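Local coordinates for protein 3-dehydroshikimate dehydratase (Bacillus anthracis, PDB 3DX5) that converts 3-dehydroshikimate to 3,4-dihydroxybenzoate with the help of manganese, a step in the biosynthesis of the siderophore petrobactin, at residues K2-T7 / F249-W254; I8-Q13 / H257-I262; I67-D72 / E87-L92. All coordinates share one frame; numbering follows the deposited sequence. Where two conformers were deposited one is given.

Contact 1: K2-T7 / F249-W254; sequences KYSLCT and FASLEW. With MN (manganese (II) ion), chain B; DHB (3,4-dihydroxybenzoic acid), chain D.
Strands 2-6 and 249-252 run parallel, their axes 4.4 Å apart at closest and inclined by 41°, with Y3 beside A250 and S4 beside S251. Three backbone bonds form the ladder: A250 N to K2 O, S4 N to A250 O and L252 N to S4 O. Where the strands part, a water extends it, accepting from C6 N at 2.9 Å and donating to L252 O at 2.7 Å. On one face of the sheet K2 folds back over F249: bends at chi2 to chi4 bring CE over the ring, and NZ lies 4.0 Å from the F249 ring centroid, a cation-pi contact. Further along that face S4 OG donates to S251 OG at 2.7 Å, S4 OG standing between the backbone N and the carbonyl carbon (chi1 45°). S251 OG is in turn hydrogen-bonded to the E33 carboxylate, which continues this buried polar chain. The contacts across the opposite face are apolar, Y3 CD1 lying 4.0 Å from L252 CD2, where both side chains also pack against helix 259-272. Past the ladder, E253 extends to chelate manganese through OE1 and OE2, both 2.4 Å from the metal; OE1 is also hydrogen-bonded to K200, and E142, D172, H198 and O3 of 3,4-dihydroxybenzoate complete the site. First strand pairing with last closes a TIM barrel, here with a metal ligand at its C-terminal mouth.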
loop_
_atom_site.group_PDB
_atom_site.type_symbol
_atom_site.label_atom_id
_atom_site.label_comp_id
_atom_site.label_asym_id
_atom_site.label_seq_id
_atom_site.Cartn_x
_atom_site.Cartn_y
_atom_site.Cartn_z
ATOM N N LYS A 2 -10.324 -17.724 19.213
ATOM C CA LYS A 2 -10.185 -16.267 19.217
ATOM C C LYS A 2 -9.810 -15.760 17.843
ATOM O O LYS A 2 -8.835 -16.218 17.260
ATOM C CB LYS A 2 -9.119 -15.834 20.212
ATOM C CG LYS A 2 -9.653 -15.765 21.636
ATOM C CD LYS A 2 -8.729 -16.369 22.656
ATOM C CE LYS A 2 -7.400 -15.654 22.777
ATOM N NZ LYS A 2 -6.314 -16.510 22.287
ATOM N N TYR A 3 -10.575 -14.791 17.367
ATOM C CA TYR A 3 -10.356 -14.226 16.040
ATOM C C TYR A 3 -9.777 -12.839 16.173
ATOM O O TYR A 3 -10.157 -12.060 17.084
ATOM C CB TYR A 3 -11.666 -14.170 15.232
ATOM C CG TYR A 3 -12.120 -15.550 14.908
ATOM C CD1 TYR A 3 -11.453 -16.283 13.914
ATOM C CD2 TYR A 3 -13.165 -16.156 15.612
ATOM C CE1 TYR A 3 -11.818 -17.614 13.630
ATOM C CE2 TYR A 3 -13.565 -17.503 15.329
ATOM C CZ TYR A 3 -12.856 -18.216 14.338
ATOM O OH TYR A 3 -13.171 -19.529 14.024
ATOM N N SER A 4 -8.890 -12.525 15.245
ATOM C CA SER A 4 -8.367 -11.189 15.159
ATOM C C SER A 4 -8.568 -10.583 13.771
ATOM O O SER A 4 -8.689 -11.273 12.763
ATOM C CB SER A 4 -6.885 -11.132 15.589
ATOM O OG SER A 4 -6.141 -12.189 15.004
ATOM N N LEU A 5 -8.563 -9.266 13.750
ATOM C CA LEU A 5 -8.666 -8.488 12.549
ATOM C C LEU A 5 -7.232 -7.989 12.216
ATOM O O LEU A 5 -6.508 -7.617 13.127
ATOM C CB LEU A 5 -9.586 -7.323 12.941
ATOM C CG LEU A 5 -9.819 -6.176 12.017
ATOM C CD1 LEU A 5 -11.095 -5.498 12.410
ATOM C CD2 LEU A 5 -8.635 -5.214 12.155
ATOM N N CYS A 6 -6.828 -7.948 10.950
ATOM C CA CYS A 6 -5.530 -7.362 10.573
ATOM C C CYS A 6 -5.738 -5.976 10.027
ATOM O O CYS A 6 -6.509 -5.809 9.082
ATOM C CB CYS A 6 -4.905 -8.077 9.392
ATOM S SG CYS A 6 -4.919 -9.768 9.523
ATOM N N THR A 7 -5.008 -5.004 10.547
ATOM C CA THR A 7 -5.079 -3.640 9.977
ATOM C C THR A 7 -4.553 -3.553 8.528
ATOM O O THR A 7 -4.946 -2.655 7.810
ATOM C CB THR A 7 -4.400 -2.597 10.885
ATOM O OG1 THR A 7 -2.980 -2.755 10.830
ATOM C CG2 THR A 7 -4.895 -2.762 12.351
ATOM N N PHE A 249 -4.483 -16.829 18.442
ATOM C CA PHE A 249 -5.402 -16.056 17.633
ATOM C C PHE A 249 -5.333 -16.518 16.182
ATOM O O PHE A 249 -4.243 -16.862 15.673
ATOM C CB PHE A 249 -5.034 -14.568 17.706
ATOM C CG PHE A 249 -5.627 -13.847 18.916
ATOM C CD1 PHE A 249 -4.897 -13.735 20.125
ATOM C CD2 PHE A 249 -6.907 -13.296 18.845
ATOM C CE1 PHE A 249 -5.463 -13.084 21.245
ATOM C CE2 PHE A 249 -7.467 -12.629 19.935
ATOM C CZ PHE A 249 -6.747 -12.519 21.149
ATOM N N ALA A 250 -6.477 -16.477 15.507
ATOM C CA ALA A 250 -6.496 -16.647 14.061
ATOM C C ALA A 250 -6.939 -15.343 13.470
ATOM O O ALA A 250 -8.049 -14.885 13.752
ATOM C CB ALA A 250 -7.482 -17.800 13.649
ATOM N N SER A 251 -6.094 -14.733 12.634
ATOM C CA SER A 251 -6.497 -13.510 11.942
ATOM C C SER A 251 -7.266 -13.821 10.655
ATOM O O SER A 251 -6.852 -14.707 9.900
ATOM C CB SER A 251 -5.249 -12.709 11.554
ATOM O OG SER A 251 -4.845 -11.904 12.640
ATOM N N LEU A 252 -8.325 -13.054 10.375
ATOM C CA LEU A 252 -9.029 -13.136 9.116
ATOM C C LEU A 252 -8.278 -12.229 8.141
ATOM O O LEU A 252 -8.551 -11.020 8.070
ATOM C CB LEU A 252 -10.522 -12.712 9.257
ATOM C CG LEU A 252 -11.305 -13.494 10.324
ATOM C CD1 LEU A 252 -12.781 -13.095 10.317
ATOM C CD2 LEU A 252 -11.134 -15.045 10.138
ATOM N N GLU A 253 -7.310 -12.804 7.431
ATOM C CA GLU A 253 -6.408 -12.020 6.605
ATOM C C GLU A 253 -7.041 -11.711 5.264
ATOM O O GLU A 253 -6.700 -12.345 4.241
ATOM C CB GLU A 253 -5.111 -12.794 6.375
ATOM C CG GLU A 253 -3.961 -11.908 5.878
ATOM C CD GLU A 253 -2.679 -12.707 5.653
ATOM O OE1 GLU A 253 -2.790 -13.904 5.304
ATOM O OE2 GLU A 253 -1.569 -12.137 5.835
ATOM N N TRP A 254 -7.917 -10.716 5.238
ATOM C CA TRP A 254 -8.604 -10.347 4.004
ATOM C C TRP A 254 -7.850 -9.277 3.235
ATOM O O TRP A 254 -7.567 -8.195 3.769
ATOM C CB TRP A 254 -10.025 -9.838 4.336
ATOM C CG TRP A 254 -10.846 -9.478 3.128
ATOM C CD1 TRP A 254 -11.298 -8.240 2.789
ATOM C CD2 TRP A 254 -11.342 -10.381 2.129
ATOM N NE1 TRP A 254 -12.042 -8.305 1.640
ATOM C CE2 TRP A 254 -12.100 -9.610 1.213
ATOM C CE3 TRP A 254 -11.228 -11.766 1.928
ATOM C CZ2 TRP A 254 -12.724 -10.168 0.082
ATOM C CZ3 TRP A 254 -11.868 -12.343 0.800
ATOM C CH2 TRP A 254 -12.620 -11.532 -0.104
HETATM MN MN MN B . -0.497 -14.253 5.694
HETATM C C1 DHB D . 1.384 -10.509 3.229
HETATM C C2 DHB D . 0.889 -11.652 3.849
HETATM C C3 DHB D . 0.348 -12.693 3.088
HETATM O O3 DHB D . -0.154 -13.850 3.625
HETATM C C4 DHB D . 0.345 -12.561 1.629
HETATM O O4 DHB D . -0.178 -13.591 0.927
HETATM C C5 DHB D . 0.870 -11.426 1.018
HETATM C C6 DHB D . 1.383 -10.403 1.836
HETATM C C DHB D . 1.944 -9.389 4.090
HETATM O O1 DHB D . 2.442 -8.358 3.625
HETATM O O2 DHB D . 1.883 -9.493 5.415
HETATM O O HOH W 1 -8.693 -8.390 8.828
#

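Contact 2: I8-Q13 / H257-I262; sequences ISFRHQ and HNAKDI. With DHB (3,4-dihydroxybenzoic acid), chain D.
Q13 OE1 receives a hydrogen bond from a water at 2.7 Å, and the same water accepts from A259 N at 2.9 Å; this water bridges the loop and the start of the helix. The other end of the amide repeats the pattern: a second water accepts from Q13 NE2 at 3.1 Å and from K260 N. These are first-turn N-H groups, which lack carbonyl partners within their own helix, and the side chain of N258 at the N-cap position makes no capping bond. In TIM-barrel terms, the loop leaving the first strand, 2-6, here meets the N-terminal turn of the last helix, 259-272. The dry part of the join is F10, whose CG lies beside the backbone N (chi1 -63°), carrying the ring to the helix. A259 CB sits over one face of that ring, 4.2 Å above the plane and toward the rim, while K260 CG meets the edge at F10 CE1, 3.8 Å away, the lysine chain standing roughly perpendicular to the F10 side chain. The loop is braced from within by I8 O, which R11 N and R11 NH1 approach from opposite faces of its plane. I8 CD1 reaches O1 of bound 3,4-dihydroxybenzoate at 3.5 Å, whereas H12 O bonds to T37 of the second subunit.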
loop_
_atom_site.group_PDB
_atom_site.type_symbol
_atom_site.label_atom_id
_atom_site.label_comp_id
_atom_site.label_asym_id
_atom_site.label_seq_id
_atom_site.Cartn_x
_atom_site.Cartn_y
_atom_site.Cartn_z
ATOM N N ILE A 8 -3.718 -4.514 8.093
ATOM C CA ILE A 8 -3.337 -4.577 6.675
ATOM C C ILE A 8 -4.566 -4.689 5.719
ATOM O O ILE A 8 -4.495 -4.251 4.587
ATOM C CB ILE A 8 -2.316 -5.721 6.392
ATOM C CG1 ILE A 8 -1.580 -5.497 5.050
ATOM C CG2 ILE A 8 -2.963 -7.136 6.534
ATOM C CD1 ILE A 8 -0.324 -6.492 4.827
ATOM N N SER A 9 -5.695 -5.233 6.199
ATOM C CA SER A 9 -6.917 -5.313 5.378
ATOM C C SER A 9 -7.415 -3.933 4.979
ATOM O O SER A 9 -8.212 -3.798 4.038
ATOM C CB SER A 9 -8.046 -6.100 6.128
ATOM O OG SER A 9 -7.604 -7.434 6.374
ATOM N N PHE A 10 -6.971 -2.909 5.718
ATOM C CA PHE A 10 -7.449 -1.521 5.508
ATOM C C PHE A 10 -6.388 -0.635 4.843
ATOM O O PHE A 10 -6.512 0.590 4.869
ATOM C CB PHE A 10 -7.864 -0.929 6.871
ATOM C CG PHE A 10 -9.008 -1.657 7.491
ATOM C CD1 PHE A 10 -10.326 -1.271 7.196
ATOM C CD2 PHE A 10 -8.785 -2.770 8.311
ATOM C CE1 PHE A 10 -11.419 -1.977 7.722
ATOM C CE2 PHE A 10 -9.865 -3.499 8.833
ATOM C CZ PHE A 10 -11.182 -3.102 8.539
ATOM N N ARG A 11 -5.355 -1.256 4.250
ATOM C CA ARG A 11 -4.174 -0.515 3.706
ATOM C C ARG A 11 -4.542 0.430 2.546
ATOM O O ARG A 11 -3.770 1.332 2.219
ATOM C CB ARG A 11 -3.096 -1.523 3.254
ATOM C CG ARG A 11 -3.504 -2.346 1.950
ATOM C CD ARG A 11 -2.724 -3.710 1.820
ATOM N NE ARG A 11 -3.247 -4.446 0.647
ATOM C CZ ARG A 11 -4.460 -5.023 0.614
ATOM N NH1 ARG A 11 -5.226 -5.060 1.711
ATOM N NH2 ARG A 11 -4.896 -5.597 -0.499
ATOM N N HIS A 12 -5.695 0.190 1.906
ATOM C CA HIS A 12 -6.166 1.011 0.790
ATOM C C HIS A 12 -7.401 1.875 1.065
ATOM O O HIS A 12 -8.135 2.273 0.144
ATOM C CB HIS A 12 -6.356 0.150 -0.469
ATOM C CG HIS A 12 -5.072 -0.442 -0.964
ATOM N ND1 HIS A 12 -4.954 -1.767 -1.308
ATOM C CD2 HIS A 12 -3.837 0.101 -1.117
ATOM C CE1 HIS A 12 -3.717 -2.011 -1.700
ATOM N NE2 HIS A 12 -3.013 -0.896 -1.581
ATOM N N GLN A 13 -7.597 2.229 2.327
ATOM C CA GLN A 13 -8.670 3.144 2.646
ATOM C C GLN A 13 -8.256 4.079 3.789
ATOM O O GLN A 13 -7.363 3.758 4.577
ATOM C CB GLN A 13 -9.969 2.361 2.963
ATOM C CG GLN A 13 -9.920 1.524 4.215
ATOM C CD GLN A 13 -10.983 0.387 4.198
ATOM O OE1 GLN A 13 -10.772 -0.687 3.607
ATOM N NE2 GLN A 13 -12.088 0.611 4.878
ATOM N N HIS A 257 -11.639 -6.382 -1.602
ATOM C CA HIS A 257 -12.411 -5.126 -1.510
ATOM C C HIS A 257 -13.428 -5.212 -0.389
ATOM O O HIS A 257 -13.700 -6.317 0.086
ATOM C CB HIS A 257 -13.097 -4.859 -2.872
ATOM C CG HIS A 257 -12.111 -4.531 -3.951
ATOM N ND1 HIS A 257 -12.164 -5.078 -5.212
ATOM C CD2 HIS A 257 -10.986 -3.774 -3.919
ATOM C CE1 HIS A 257 -11.149 -4.628 -5.931
ATOM N NE2 HIS A 257 -10.415 -3.844 -5.166
ATOM N N ASN A 258 -13.970 -4.068 0.052
ATOM C CA ASN A 258 -15.108 -4.056 0.998
ATOM C C ASN A 258 -14.769 -4.786 2.315
ATOM O O ASN A 258 -15.558 -5.612 2.792
ATOM C CB ASN A 258 -16.365 -4.721 0.361
ATOM C CG ASN A 258 -16.584 -4.324 -1.093
ATOM O OD1 ASN A 258 -16.806 -5.179 -1.960
ATOM N ND2 ASN A 258 -16.503 -3.026 -1.373
ATOM N N ALA A 259 -13.601 -4.508 2.886
ATOM C CA ALA A 259 -13.129 -5.262 4.049
ATOM C C ALA A 259 -14.158 -5.329 5.189
ATOM O O ALA A 259 -14.380 -6.385 5.756
ATOM C CB ALA A 259 -11.815 -4.720 4.563
ATOM N N LYS A 260 -14.786 -4.200 5.507
ATOM C CA LYS A 260 -15.746 -4.179 6.600
ATOM C C LYS A 260 -16.946 -5.103 6.376
ATOM O O LYS A 260 -17.331 -5.844 7.289
ATOM C CB LYS A 260 -16.229 -2.749 6.890
ATOM C CG LYS A 260 -15.259 -1.938 7.682
ATOM C CD LYS A 260 -15.879 -0.534 7.800
ATOM C CE LYS A 260 -15.250 0.327 8.856
ATOM N NZ LYS A 260 -15.868 1.688 8.713
ATOM N N ASP A 261 -17.510 -5.076 5.166
ATOM C CA ASP A 261 -18.619 -5.974 4.834
ATOM C C ASP A 261 -18.214 -7.426 4.929
ATOM O O ASP A 261 -18.962 -8.241 5.484
ATOM C CB ASP A 261 -19.130 -5.727 3.412
ATOM C CG ASP A 261 -19.909 -4.426 3.290
ATOM O OD1 ASP A 261 -20.518 -3.965 4.294
ATOM O OD2 ASP A 261 -19.906 -3.850 2.175
ATOM N N ILE A 262 -17.065 -7.756 4.341
ATOM C CA ILE A 262 -16.592 -9.149 4.318
ATOM C C ILE A 262 -16.329 -9.640 5.741
ATOM O O ILE A 262 -16.744 -10.744 6.110
ATOM C CB ILE A 262 -15.308 -9.296 3.468
ATOM C CG1 ILE A 262 -15.611 -9.000 1.980
ATOM C CG2 ILE A 262 -14.652 -10.654 3.694
ATOM C CD1 ILE A 262 -16.591 -9.978 1.308
HETATM C C1 DHB D . 1.384 -10.509 3.229
HETATM C C2 DHB D . 0.889 -11.652 3.849
HETATM C C3 DHB D . 0.348 -12.693 3.088
HETATM O O3 DHB D . -0.154 -13.850 3.625
HETATM C C4 DHB D . 0.345 -12.561 1.629
HETATM O O4 DHB D . -0.178 -13.591 0.927
HETATM C C5 DHB D . 0.870 -11.426 1.018
HETATM C C6 DHB D . 1.383 -10.403 1.836
HETATM C C DHB D . 1.944 -9.389 4.090
HETATM O O1 DHB D . 2.442 -8.358 3.625
HETATM O O2 DHB D . 1.883 -9.493 5.415
HETATM O O HOH W 2 -14.494 -1.246 4.257
HETATM O O HOH W 3 -11.888 -2.350 1.844
#

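Contact 3: I67-D72 / E87-L92; sequences ISDYLD and EQLAIL. With DHB (3,4-dihydroxybenzoic acid), chain D.
A beta-alpha-beta unit, strand 64-68, helix 79-96 and strand 100-103, packs its strand end against its helix chiefly through L89, whose two methyls are shared among I67, D69 and L71. L89 CD1 lies 3.8 Å from L71 CD2. L89 CD2 turns to I67 CG2 at 3.9 Å and to D69 OD1 at 3.7 Å. I67 also sends its longer branch across L92 at about a right angle; with CG1 anti to the carbonyl carbon (chi1 -67°), CD1 comes within 4.1 Å of L92 CB. The D69 carboxylate is thus divided: OD1 lies against the leucine methyl, while OD2 uses its anti lone pair for Y70 N at 2.7 Å and forms a salt bridge with K85 of the same helix. The Y70 N bond to OD2 is bent, 131° at the hydrogen, yet ties that backbone to a residue packed on the helix. Y70 points the other way: Y70 OH donates to O1 of 3,4-dihydroxybenzoate at 2.5 Å, with O1 in the ring plane, and is also hydrogen-bonded to W35 NE1. Residues just past the strand end, facing helix on one side and ligand on the other, fit a TIM-barrel active site.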
loop_
_atom_site.group_PDB
_atom_site.type_symbol
_atom_site.label_atom_id
_atom_site.label_comp_id
_atom_site.label_asym_id
_atom_site.label_seq_id
_atom_site.Cartn_x
_atom_site.Cartn_y
_atom_site.Cartn_z
ATOM N N ILE A 67 2.536 -7.619 16.125
ATOM C CA ILE A 67 2.859 -6.613 15.126
ATOM C C ILE A 67 3.486 -7.329 13.938
ATOM O O ILE A 67 4.454 -8.101 14.111
ATOM C CB ILE A 67 3.822 -5.567 15.700
ATOM C CG1 ILE A 67 3.064 -4.777 16.800
ATOM C CG2 ILE A 67 4.316 -4.664 14.588
ATOM C CD1 ILE A 67 3.969 -4.010 17.727
ATOM N N SER A 68 2.968 -7.068 12.742
ATOM C CA SER A 68 3.400 -7.814 11.571
ATOM C C SER A 68 4.217 -6.954 10.614
ATOM O O SER A 68 3.736 -5.954 10.072
ATOM C CB SER A 68 2.196 -8.478 10.900
ATOM O OG SER A 68 1.494 -9.220 11.884
ATOM N N ASP A 69 5.475 -7.338 10.435
ATOM C CA ASP A 69 6.399 -6.504 9.719
ATOM C C ASP A 69 7.265 -7.352 8.799
ATOM O O ASP A 69 6.832 -8.428 8.376
ATOM C CB ASP A 69 7.209 -5.660 10.715
ATOM C CG ASP A 69 7.583 -4.280 10.135
ATOM O OD1 ASP A 69 7.305 -3.256 10.803
ATOM O OD2 ASP A 69 8.158 -4.217 9.010
ATOM N N TYR A 70 8.459 -6.863 8.474
ATOM C CA TYR A 70 9.316 -7.432 7.428
ATOM C C TYR A 70 10.719 -7.099 7.881
ATOM O O TYR A 70 11.069 -5.929 7.978
ATOM C CB TYR A 70 9.042 -6.748 6.045
ATOM C CG TYR A 70 7.550 -6.641 5.702
ATOM C CD1 TYR A 70 6.901 -7.659 4.971
ATOM C CD2 TYR A 70 6.772 -5.539 6.146
ATOM C CE1 TYR A 70 5.518 -7.581 4.691
ATOM C CE2 TYR A 70 5.405 -5.484 5.902
ATOM C CZ TYR A 70 4.787 -6.498 5.168
ATOM O OH TYR A 70 3.423 -6.422 4.900
ATOM N N LEU A 71 11.520 -8.094 8.214
ATOM C CA LEU A 71 12.901 -7.799 8.601
ATOM C C LEU A 71 13.844 -8.275 7.510
ATOM O O LEU A 71 13.820 -9.425 7.136
ATOM C CB LEU A 71 13.243 -8.441 9.940
ATOM C CG LEU A 71 12.345 -7.990 11.092
ATOM C CD1 LEU A 71 12.560 -8.895 12.324
ATOM C CD2 LEU A 71 12.625 -6.485 11.404
ATOM N N ASP A 72 14.665 -7.374 7.004
ATOM C CA ASP A 72 15.564 -7.721 5.944
ATOM C C ASP A 72 16.830 -8.361 6.510
ATOM O O ASP A 72 17.695 -7.686 7.079
ATOM C CB ASP A 72 15.897 -6.491 5.100
ATOM C CG ASP A 72 16.728 -6.846 3.869
ATOM O OD1 ASP A 72 16.905 -8.054 3.562
ATOM O OD2 ASP A 72 17.225 -5.913 3.211
ATOM N N GLU A 87 15.021 -3.037 17.349
ATOM C CA GLU A 87 14.974 -2.289 18.572
ATOM C C GLU A 87 13.768 -1.359 18.614
ATOM O O GLU A 87 13.187 -1.172 19.675
ATOM C CB GLU A 87 16.281 -1.514 18.800
ATOM C CG GLU A 87 17.498 -2.446 19.004
ATOM C CD GLU A 87 18.853 -1.727 18.880
ATOM O OE1 GLU A 87 18.876 -0.496 18.658
ATOM O OE2 GLU A 87 19.906 -2.387 19.006
ATOM N N GLN A 88 13.396 -0.769 17.475
ATOM C CA GLN A 88 12.206 0.082 17.442
ATOM C C GLN A 88 10.899 -0.764 17.576
ATOM O O GLN A 88 9.973 -0.386 18.289
ATOM C CB GLN A 88 12.202 0.984 16.190
ATOM C CG GLN A 88 10.915 1.851 15.997
ATOM C CD GLN A 88 10.622 2.805 17.168
ATOM O OE1 GLN A 88 11.464 3.010 18.077
ATOM N NE2 GLN A 88 9.428 3.395 17.153
ATOM N N LEU A 89 10.843 -1.908 16.907
ATOM C CA LEU A 89 9.730 -2.827 17.051
ATOM C C LEU A 89 9.509 -3.301 18.494
ATOM O O LEU A 89 8.360 -3.440 18.916
ATOM C CB LEU A 89 9.857 -4.024 16.096
ATOM C CG LEU A 89 9.584 -3.768 14.609
ATOM C CD1 LEU A 89 10.121 -4.909 13.774
ATOM C CD2 LEU A 89 8.091 -3.604 14.370
ATOM N N ALA A 90 10.587 -3.491 19.257
ATOM C CA ALA A 90 10.482 -3.871 20.655
ATOM C C ALA A 90 9.865 -2.727 21.461
ATOM O O ALA A 90 9.062 -2.956 22.372
ATOM C CB ALA A 90 11.876 -4.265 21.210
ATOM N N ILE A 91 10.218 -1.489 21.127
ATOM C CA ILE A 91 9.564 -0.326 21.734
ATOM C C ILE A 91 8.030 -0.308 21.449
ATOM O O ILE A 91 7.180 -0.147 22.381
ATOM C CB ILE A 91 10.239 0.997 21.265
ATOM C CG1 ILE A 91 11.571 1.155 21.994
ATOM C CG2 ILE A 91 9.310 2.186 21.514
ATOM C CD1 ILE A 91 12.436 2.333 21.541
ATOM N N LEU A 92 7.679 -0.470 20.169
ATOM C CA LEU A 92 6.272 -0.532 19.745
ATOM C C LEU A 92 5.536 -1.698 20.429
ATOM O O LEU A 92 4.433 -1.516 20.935
ATOM C CB LEU A 92 6.146 -0.611 18.211
ATOM C CG LEU A 92 6.746 0.537 17.392
ATOM C CD1 LEU A 92 6.649 0.221 15.933
ATOM C CD2 LEU A 92 6.049 1.903 17.676
HETATM C C1 DHB D . 1.384 -10.509 3.229
HETATM C C2 DHB D . 0.889 -11.652 3.849
HETATM C C3 DHB D . 0.348 -12.693 3.088
HETATM O O3 DHB D . -0.154 -13.850 3.625
HETATM C C4 DHB D . 0.345 -12.561 1.629
HETATM O O4 DHB D . -0.178 -13.591 0.927
HETATM C C5 DHB D . 0.870 -11.426 1.018
HETATM C C6 DHB D . 1.383 -10.403 1.836
HETATM C C DHB D . 1.944 -9.389 4.090
HETATM O O1 DHB D . 2.442 -8.358 3.625
HETATM O O2 DHB D . 1.883 -9.493 5.415
#

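How the contacts relate
All three contacts are buried. Contact 1 lies deepest, strand against strand in the barrel wall, and relies on backbone hydrogen bonds, buried hydroxyls and metal coordination. Contacts 2 and 3 lie farther from the centre of the chain, where a loop or strand end meets an outer helix; contact 3 is almost wholly apolar, whereas contact 2 mixes aromatic packing with water bridges near the second subunit. Contacts 1 and 2 use consecutive elements at both chain ends, joined by a probable hydrogen bond from S9 OG to W254 O and by packing of L5 on F10. Contact 3 belongs to a unit between those ends, yet Y70 OH touches I8 CD1, and all three contacts reach 3,4-dihydroxybenzoate.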